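PDB 5HLI: MarR family transcriptional regulator from Staphylococcus epidermidis, which probably binds operator DNA as a dimer through its winged helix-turn-helix domains and senses oxidants, probably through disulfide formation that controls its DNA binding. Local coordinates for residues A27-K32 / E114-C119; Q56-I61 / R95-T100; W84-R89 / T100-G105. The protein carries 1 engineered substitution. All coordinates share one frame; numbering follows the deposited sequence. Where two conformers were deposited one is given.

Interaction 1 of 3, residues A27-K32 / E114-C119; sequences AQFYEK and EAISSC
The Phe29 ring meets the last residues of helix 103-117 and the two that follow, on one face and along its outer rim. Over one face lies the backbone of Cys119, its CA 3.7 Å above the ring plane and displaced toward the rim. At the edge, near the plane, come the hydroxyl of Ser118, with OG 3.3 Å from Phe29 CZ, and the carbonyl of Ala115, whose O is 3.6 Å from the same carbon. These two oxygens are joined by a 2.9 Å hydrogen bond from Ser118 OG to Ala115 O, so the edge faces an already paired polar couple. Ile116 O approaches obliquely, 3.4 Å from Phe29 CE2, while Cys119 CB packs 3.5 Å from the same ring carbon, Phe29 CE2. A chi1 of 174° puts Phe29 CG anti to the backbone N and carries the ring to this region. Ile116 meets the Tyr30 ring with both branches, CG2 at the hydroxyl end, 3.5 Å from Tyr30 OH, and its CD1 along the CD1-CE1 side of the ring, the two side chains crossing at about a right angle. The contact is buried. Tyr44 of helix 41-52 touches both Tyr30 and Ile116, and Tyr20 of the second subunit stacks on the Tyr30 ring. Cys119 SG forms a disulfide with Cys16 of that subunit, so helix 2-36 and the end of helix 103-117 pack together right at the oxidised dimer interface.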
# COMPACT_ATOMS: atom_id res chain seq x y z
N ALA A 27 1.42 1.54 5.36
CA ALA A 27 1.95 2.66 4.59
C ALA A 27 1.70 3.99 5.30
O ALA A 27 2.59 4.84 5.35
CB ALA A 27 1.33 2.67 3.19
N GLN A 28 0.49 4.17 5.84
CA GLN A 28 0.19 5.39 6.58
C GLN A 28 1.05 5.52 7.83
O GLN A 28 1.39 6.63 8.24
CB GLN A 28 -1.29 5.45 6.94
CG GLN A 28 -2.22 5.62 5.74
CD GLN A 28 -3.65 5.23 6.05
OE1 GLN A 28 -4.10 5.34 7.19
NE2 GLN A 28 -4.37 4.76 5.04
N PHE A 29 1.39 4.39 8.46
CA PHE A 29 2.29 4.43 9.60
C PHE A 29 3.68 4.89 9.17
O PHE A 29 4.30 5.73 9.83
CB PHE A 29 2.36 3.06 10.27
CG PHE A 29 3.38 2.97 11.37
CD1 PHE A 29 3.06 3.36 12.66
CD2 PHE A 29 4.65 2.50 11.11
CE1 PHE A 29 4.00 3.28 13.68
CE2 PHE A 29 5.60 2.42 12.12
CZ PHE A 29 5.27 2.81 13.40
N TYR A 30 4.19 4.33 8.07
CA TYR A 30 5.49 4.74 7.55
C TYR A 30 5.51 6.23 7.24
O TYR A 30 6.42 6.96 7.64
CB TYR A 30 5.86 3.94 6.30
CG TYR A 30 6.70 2.71 6.57
CD1 TYR A 30 8.07 2.80 6.72
CD2 TYR A 30 6.11 1.45 6.65
CE1 TYR A 30 8.85 1.68 6.96
CE2 TYR A 30 6.88 0.32 6.89
CZ TYR A 30 8.25 0.44 7.04
OH TYR A 30 9.01 -0.67 7.28
N GLU A 31 4.49 6.71 6.52
CA GLU A 31 4.45 8.12 6.13
C GLU A 31 4.43 9.03 7.35
O GLU A 31 5.06 10.09 7.36
CB GLU A 31 3.24 8.37 5.23
CG GLU A 31 3.40 7.74 3.84
CD GLU A 31 2.09 7.26 3.25
OE1 GLU A 31 2.12 6.55 2.22
OE2 GLU A 31 1.02 7.59 3.80
N LYS A 32 3.71 8.62 8.41
CA LYS A 32 3.70 9.40 9.64
C LYS A 32 5.08 9.45 10.28
O LYS A 32 5.56 10.51 10.69
CB LYS A 32 2.67 8.82 10.61
CG LYS A 32 2.63 9.47 11.98
CD LYS A 32 1.56 8.83 12.85
CE LYS A 32 1.59 9.39 14.27
NZ LYS A 32 1.38 10.86 14.29
N GLU A 114 14.24 2.09 15.32
CA GLU A 114 13.38 1.88 16.48
C GLU A 114 12.00 2.48 16.26
O GLU A 114 10.99 1.88 16.66
CB GLU A 114 14.04 2.48 17.73
CG GLU A 114 13.25 2.24 19.00
CD GLU A 114 14.10 2.42 20.25
OE1 GLU A 114 13.54 2.33 21.36
OE2 GLU A 114 15.32 2.64 20.11
N ALA A 115 11.92 3.65 15.64
CA ALA A 115 10.62 4.29 15.41
C ALA A 115 9.73 3.41 14.54
O ALA A 115 8.53 3.28 14.81
CB ALA A 115 10.82 5.66 14.77
N ILE A 116 10.29 2.80 13.50
CA ILE A 116 9.50 1.95 12.62
C ILE A 116 9.08 0.68 13.35
O ILE A 116 7.99 0.15 13.11
CB ILE A 116 10.28 1.63 11.33
CG1 ILE A 116 10.65 2.92 10.60
CG2 ILE A 116 9.47 0.72 10.41
CD1 ILE A 116 9.47 3.82 10.31
N SER A 117 9.92 0.19 14.27
CA SER A 117 9.69 -1.11 14.91
C SER A 117 8.39 -1.17 15.69
O SER A 117 7.92 -2.27 16.01
CB SER A 117 10.86 -1.45 15.83
OG SER A 117 10.89 -0.59 16.96
N SER A 118 7.79 -0.02 16.02
CA SER A 118 6.50 -0.02 16.70
C SER A 118 5.33 -0.32 15.76
O SER A 118 4.18 -0.29 16.20
CB SER A 118 6.27 1.32 17.39
OG SER A 118 6.37 2.40 16.47
N CYS A 119 5.60 -0.63 14.49
CA CYS A 119 4.53 -0.92 13.55
C CYS A 119 3.78 -2.20 13.92
O CYS A 119 2.61 -2.36 13.57
CB CYS A 119 5.09 -1.02 12.13
SG CYS A 119 6.41 -2.24 11.94

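Interaction 2 of 3, residues Q56-I61 / R95-T100; sequences QTLNSI and RQLIIT
Gln56 and Ile99 form an antiparallel hydrogen-bonded pair, their backbones joined in both directions: Gln56 N gives to Ile99 O at 3.1 Å in the carbonyl plane, and Ile99 N gives to Gln56 O at 2.7 Å, tilted 22° from it. Thr57 and Ile98 follow as the non-hydrogen-bonded pair. A third bond, Leu58 N to Leu97 O at 2.8 Å, is more bent at the hydrogen (143°) and extends the backbone bonding to the first residue of helix 58-65. Leu97 O also receives a CA-H...O contact from Thr57 CA, at 3.2 Å.

The strand passes into helix 58-65 at a capped N terminus. Thr57 OG1, set between its backbone N and carbonyl carbon (chi1 64°), accepts from Ser60 N at 3.1 Å as the N-cap. A water bridges the segments, accepting from Leu97 N and, weakly, from Asn59 N.

Apolar contacts flank the ladder. Leu58 CB lies 3.9 Å from Leu97 CB, and the CD2 methyls of the two leucines also meet. The CD1 tip of Ile61 comes across Ile99 at about a right angle, 3.9 Å from Ile99 CG1. Apart from these, the Thr57 CG2 methyl makes a van der Waals contact with Gln96 OE1, 3.7 Å away.

Strand 56-57 is an outer strand of the three-stranded sheet, with 97-101 between it and 85-89. Leu76 of helix 69-81 touches Leu58 and Ile99, while Thr49 and Leu50 of helix 41-52 touch Ile61 and Ile99 respectively, joining the sheet to the helices of the DNA-binding domain.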
# COMPACT_ATOMS: atom_id res chain seq x y z
N GLN A 56 28.98 6.00 -0.82
CA GLN A 56 28.61 5.55 -2.15
C GLN A 56 28.66 6.73 -3.11
O GLN A 56 28.39 7.87 -2.73
CB GLN A 56 27.19 4.96 -2.20
CG GLN A 56 27.04 3.58 -1.61
CD GLN A 56 25.67 3.00 -1.89
OE1 GLN A 56 25.23 2.97 -3.04
NE2 GLN A 56 24.98 2.56 -0.85
N THR A 57 29.01 6.44 -4.36
CA THR A 57 28.88 7.46 -5.38
C THR A 57 27.41 7.64 -5.74
O THR A 57 26.56 6.80 -5.43
CB THR A 57 29.68 7.10 -6.63
OG1 THR A 57 29.15 5.90 -7.21
CG2 THR A 57 31.16 6.89 -6.28
N LEU A 58 27.11 8.78 -6.37
CA LEU A 58 25.76 9.01 -6.88
C LEU A 58 25.33 7.91 -7.83
O LEU A 58 24.18 7.44 -7.78
CB LEU A 58 25.71 10.38 -7.56
CG LEU A 58 24.54 10.72 -8.49
CD1 LEU A 58 23.25 10.73 -7.73
CD2 LEU A 58 24.78 12.06 -9.14
N ASN A 59 26.24 7.46 -8.70
CA ASN A 59 25.89 6.40 -9.65
C ASN A 59 25.63 5.08 -8.94
O ASN A 59 24.74 4.32 -9.34
CB ASN A 59 27.00 6.25 -10.69
CG ASN A 59 27.02 7.39 -11.69
OD1 ASN A 59 26.00 8.04 -11.93
ND2 ASN A 59 28.18 7.64 -12.28
N SER A 60 26.39 4.78 -7.88
CA SER A 60 26.18 3.55 -7.13
C SER A 60 24.81 3.55 -6.45
O SER A 60 24.13 2.51 -6.41
CB SER A 60 27.28 3.36 -6.10
OG SER A 60 26.97 2.30 -5.21
N ILE A 61 24.39 4.69 -5.92
CA ILE A 61 23.06 4.79 -5.33
C ILE A 61 22.00 4.57 -6.41
O ILE A 61 20.98 3.91 -6.17
CB ILE A 61 22.88 6.15 -4.63
CG1 ILE A 61 23.93 6.31 -3.53
CG2 ILE A 61 21.47 6.28 -4.06
CD1 ILE A 61 23.89 7.66 -2.82
N ARG A 95 35.51 12.50 -11.52
CA ARG A 95 34.56 13.57 -11.19
C ARG A 95 33.24 13.00 -10.67
O ARG A 95 32.16 13.45 -11.03
CB ARG A 95 34.33 14.49 -12.38
CG ARG A 95 35.60 15.17 -12.87
CD ARG A 95 35.31 16.28 -13.88
NE ARG A 95 36.51 16.69 -14.59
CZ ARG A 95 37.09 17.88 -14.41
NH1 ARG A 95 36.57 18.77 -13.57
NH2 ARG A 95 38.20 18.19 -15.08
N GLN A 96 33.34 11.97 -9.83
CA GLN A 96 32.16 11.38 -9.23
C GLN A 96 31.61 12.29 -8.14
O GLN A 96 32.29 13.19 -7.65
CB GLN A 96 32.49 10.00 -8.66
CG GLN A 96 33.06 9.02 -9.67
CD GLN A 96 33.74 7.84 -9.02
OE1 GLN A 96 34.30 7.96 -7.92
NE2 GLN A 96 33.71 6.69 -9.68
N LEU A 97 30.36 12.04 -7.77
CA LEU A 97 29.75 12.68 -6.61
C LEU A 97 29.72 11.65 -5.49
O LEU A 97 28.97 10.68 -5.55
CB LEU A 97 28.34 13.19 -6.93
CG LEU A 97 27.67 13.99 -5.81
CD1 LEU A 97 28.36 15.33 -5.60
CD2 LEU A 97 26.18 14.18 -6.10
N ILE A 98 30.56 11.86 -4.48
CA ILE A 98 30.68 10.92 -3.37
C ILE A 98 29.72 11.35 -2.26
O ILE A 98 29.79 12.48 -1.78
CB ILE A 98 32.12 10.84 -2.86
CG1 ILE A 98 33.05 10.33 -3.96
CG2 ILE A 98 32.20 9.95 -1.62
CD1 ILE A 98 34.51 10.28 -3.56
N ILE A 99 28.83 10.44 -1.86
CA ILE A 99 27.84 10.70 -0.83
C ILE A 99 28.28 9.99 0.44
O ILE A 99 28.52 8.78 0.43
CB ILE A 99 26.44 10.23 -1.27
CG1 ILE A 99 26.07 10.86 -2.61
CG2 ILE A 99 25.41 10.55 -0.20
CD1 ILE A 99 26.04 12.38 -2.58
N THR A 100 28.39 10.74 1.54
CA THR A 100 28.84 10.20 2.81
C THR A 100 27.88 10.62 3.91
O THR A 100 27.52 11.80 4.00
CB THR A 100 30.26 10.67 3.14
OG1 THR A 100 31.10 10.52 1.98
CG2 THR A 100 30.84 9.84 4.27
O HOH W 1 28.89 9.57 -9.37

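Interaction 3 of 3, residues W84-R89 / T100-G105; sequences WVKRER and TLTDNG
Lys86 and Thr100 are paired by two backbone hydrogen bonds, from Lys86 N to Thr100 O at 2.6 Å and from Thr100 N to Lys86 O at 3.1 Å. A water also links Lys86 O with Thr100 OG1. Past the non-hydrogen-bonded pair Val85 and Leu101, Thr102 N gives to Trp84 O at 3.0 Å, but from 40° out of the carbonyl plane. Thr102 then caps helix 103-117: its OG1 accepts from Gly105 N at 2.9 Å and is also hydrogen-bonded to Gly83 O. Its other branch, CG2, anti to the carbonyl carbon, is laid over the Val85 peptide, 3.6 Å from Val85 C, and meets Lys86 CG at 3.8 Å, the two side chains crossing at about a right angle. Gly105 CA makes a CA-H...O contact of 3.5 Å with Trp84 O and lies 4.1 Å from Trp84 CE3. Val85 CG1 and Leu101 CD2 brush past each other, both side chains touching Leu50 of helix 41-52, while Trp84 packs on Leu47 of that helix and Leu79 of helix 69-81. Strands 85-89 and 97-101 form the antiparallel beta hairpin that is the wing of the winged helix-turn-helix fold of MarR regulators, here continuing directly into a capped helix.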
# COMPACT_ATOMS: atom_id res chain seq x y z
N TRP A 84 21.80 15.11 6.72
CA TRP A 84 21.91 13.66 6.71
C TRP A 84 23.18 13.16 6.03
O TRP A 84 23.78 12.17 6.48
CB TRP A 84 20.70 13.03 6.02
CG TRP A 84 19.41 13.20 6.76
CD1 TRP A 84 18.57 14.26 6.70
CD2 TRP A 84 18.80 12.24 7.63
NE1 TRP A 84 17.47 14.04 7.51
CE2 TRP A 84 17.59 12.81 8.08
CE3 TRP A 84 19.16 10.97 8.09
CZ2 TRP A 84 16.74 12.14 8.96
CZ3 TRP A 84 18.31 10.31 8.95
CH2 TRP A 84 17.12 10.90 9.39
N VAL A 85 23.60 13.81 4.94
CA VAL A 85 24.73 13.36 4.15
C VAL A 85 25.63 14.55 3.85
O VAL A 85 25.25 15.71 4.02
CB VAL A 85 24.31 12.68 2.83
CG1 VAL A 85 23.41 11.47 3.09
CG2 VAL A 85 23.61 13.69 1.92
N LYS A 86 26.84 14.25 3.39
CA LYS A 86 27.71 15.22 2.76
C LYS A 86 27.84 14.90 1.27
O LYS A 86 27.82 13.73 0.87
CB LYS A 86 29.10 15.24 3.41
CG LYS A 86 29.10 15.72 4.85
CD LYS A 86 30.51 15.93 5.37
CE LYS A 86 30.49 16.59 6.74
NZ LYS A 86 29.80 17.92 6.69
N ARG A 87 27.97 15.94 0.46
CA ARG A 87 28.18 15.81 -0.97
C ARG A 87 29.58 16.29 -1.31
O ARG A 87 29.98 17.39 -0.90
CB ARG A 87 27.13 16.60 -1.76
CG ARG A 87 25.73 15.99 -1.69
CD ARG A 87 24.65 16.92 -2.23
NE ARG A 87 24.83 17.26 -3.64
CZ ARG A 87 25.25 18.44 -4.08
NH1 ARG A 87 25.53 19.41 -3.21
NH2 ARG A 87 25.38 18.66 -5.38
N GLU A 88 30.34 15.47 -2.03
CA GLU A 88 31.69 15.81 -2.46
C GLU A 88 31.81 15.52 -3.95
O GLU A 88 31.92 14.36 -4.35
CB GLU A 88 32.75 15.03 -1.68
CG GLU A 88 34.16 15.24 -2.21
CD GLU A 88 35.15 14.21 -1.69
OE1 GLU A 88 36.31 14.22 -2.15
OE2 GLU A 88 34.76 13.39 -0.84
N ARG A 89 31.78 16.58 -4.76
CA ARG A 89 32.00 16.46 -6.20
C ARG A 89 33.50 16.48 -6.45
O ARG A 89 34.16 17.50 -6.19
CB ARG A 89 31.28 17.58 -6.95
CG ARG A 89 31.51 17.56 -8.45
CD ARG A 89 30.98 16.28 -9.09
NE ARG A 89 29.52 16.25 -9.14
CZ ARG A 89 28.82 15.31 -9.78
NH1 ARG A 89 29.44 14.33 -10.41
NH2 ARG A 89 27.50 15.36 -9.77
N THR A 100 28.39 10.74 1.54
CA THR A 100 28.84 10.20 2.81
C THR A 100 27.88 10.62 3.91
O THR A 100 27.52 11.80 4.00
CB THR A 100 30.26 10.67 3.14
OG1 THR A 100 31.10 10.52 1.98
CG2 THR A 100 30.84 9.84 4.27
N LEU A 101 27.47 9.67 4.73
CA LEU A 101 26.63 9.98 5.88
C LEU A 101 27.35 10.92 6.83
O LEU A 101 28.55 10.76 7.11
CB LEU A 101 26.24 8.70 6.62
CG LEU A 101 25.27 7.73 5.93
CD1 LEU A 101 25.33 6.37 6.60
CD2 LEU A 101 23.85 8.28 5.97
N THR A 102 26.63 11.92 7.33
CA THR A 102 27.15 12.71 8.43
C THR A 102 27.14 11.88 9.71
O THR A 102 26.58 10.78 9.76
CB THR A 102 26.33 13.99 8.63
OG1 THR A 102 24.98 13.64 8.97
CG2 THR A 102 26.32 14.83 7.36
N ASP A 103 27.79 12.40 10.75
CA ASP A 103 27.69 11.77 12.06
C ASP A 103 26.24 11.64 12.49
O ASP A 103 25.82 10.59 13.00
CB ASP A 103 28.48 12.56 13.10
CG ASP A 103 29.98 12.44 12.91
OD1 ASP A 103 30.43 11.47 12.26
OD2 ASP A 103 30.72 13.32 13.41
N ASN A 104 25.44 12.69 12.27
CA ASN A 104 24.02 12.62 12.58
C ASN A 104 23.31 11.59 11.71
O ASN A 104 22.49 10.81 12.21
CB ASN A 104 23.38 14.00 12.42
CG ASN A 104 21.87 13.95 12.44
OD1 ASN A 104 21.26 13.71 13.48
ND2 ASN A 104 21.26 14.18 11.29
N GLY A 105 23.61 11.57 10.41
CA GLY A 105 22.99 10.59 9.53
C GLY A 105 23.28 9.16 9.95
O GLY A 105 22.43 8.28 9.85
O HOH W 2 30.92 12.73 0.75

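From the N terminus, helix 2-36 supplies the first half of interaction 1, whose partner arrives only at the end of helix 103-117. The long loop it closes contains both other contacts. Interaction 2 begins next, at 56-61, and closes at 95-100; interaction 3 starts within that span, at 84-89, and closes beyond it at 100-105, so the two cross and share Thr100. They also touch directly: both use strand 97-101, and Ile98 N probably hydrogen-bonds to Glu88 O. Together they build the winged DNA-binding half, while interaction 1, about 10 Å from interaction 3 between nearest atoms, ties helix 2-36 to the C-terminal part of helix 103-117 at the subunit interface, helix 103-117 linking the two.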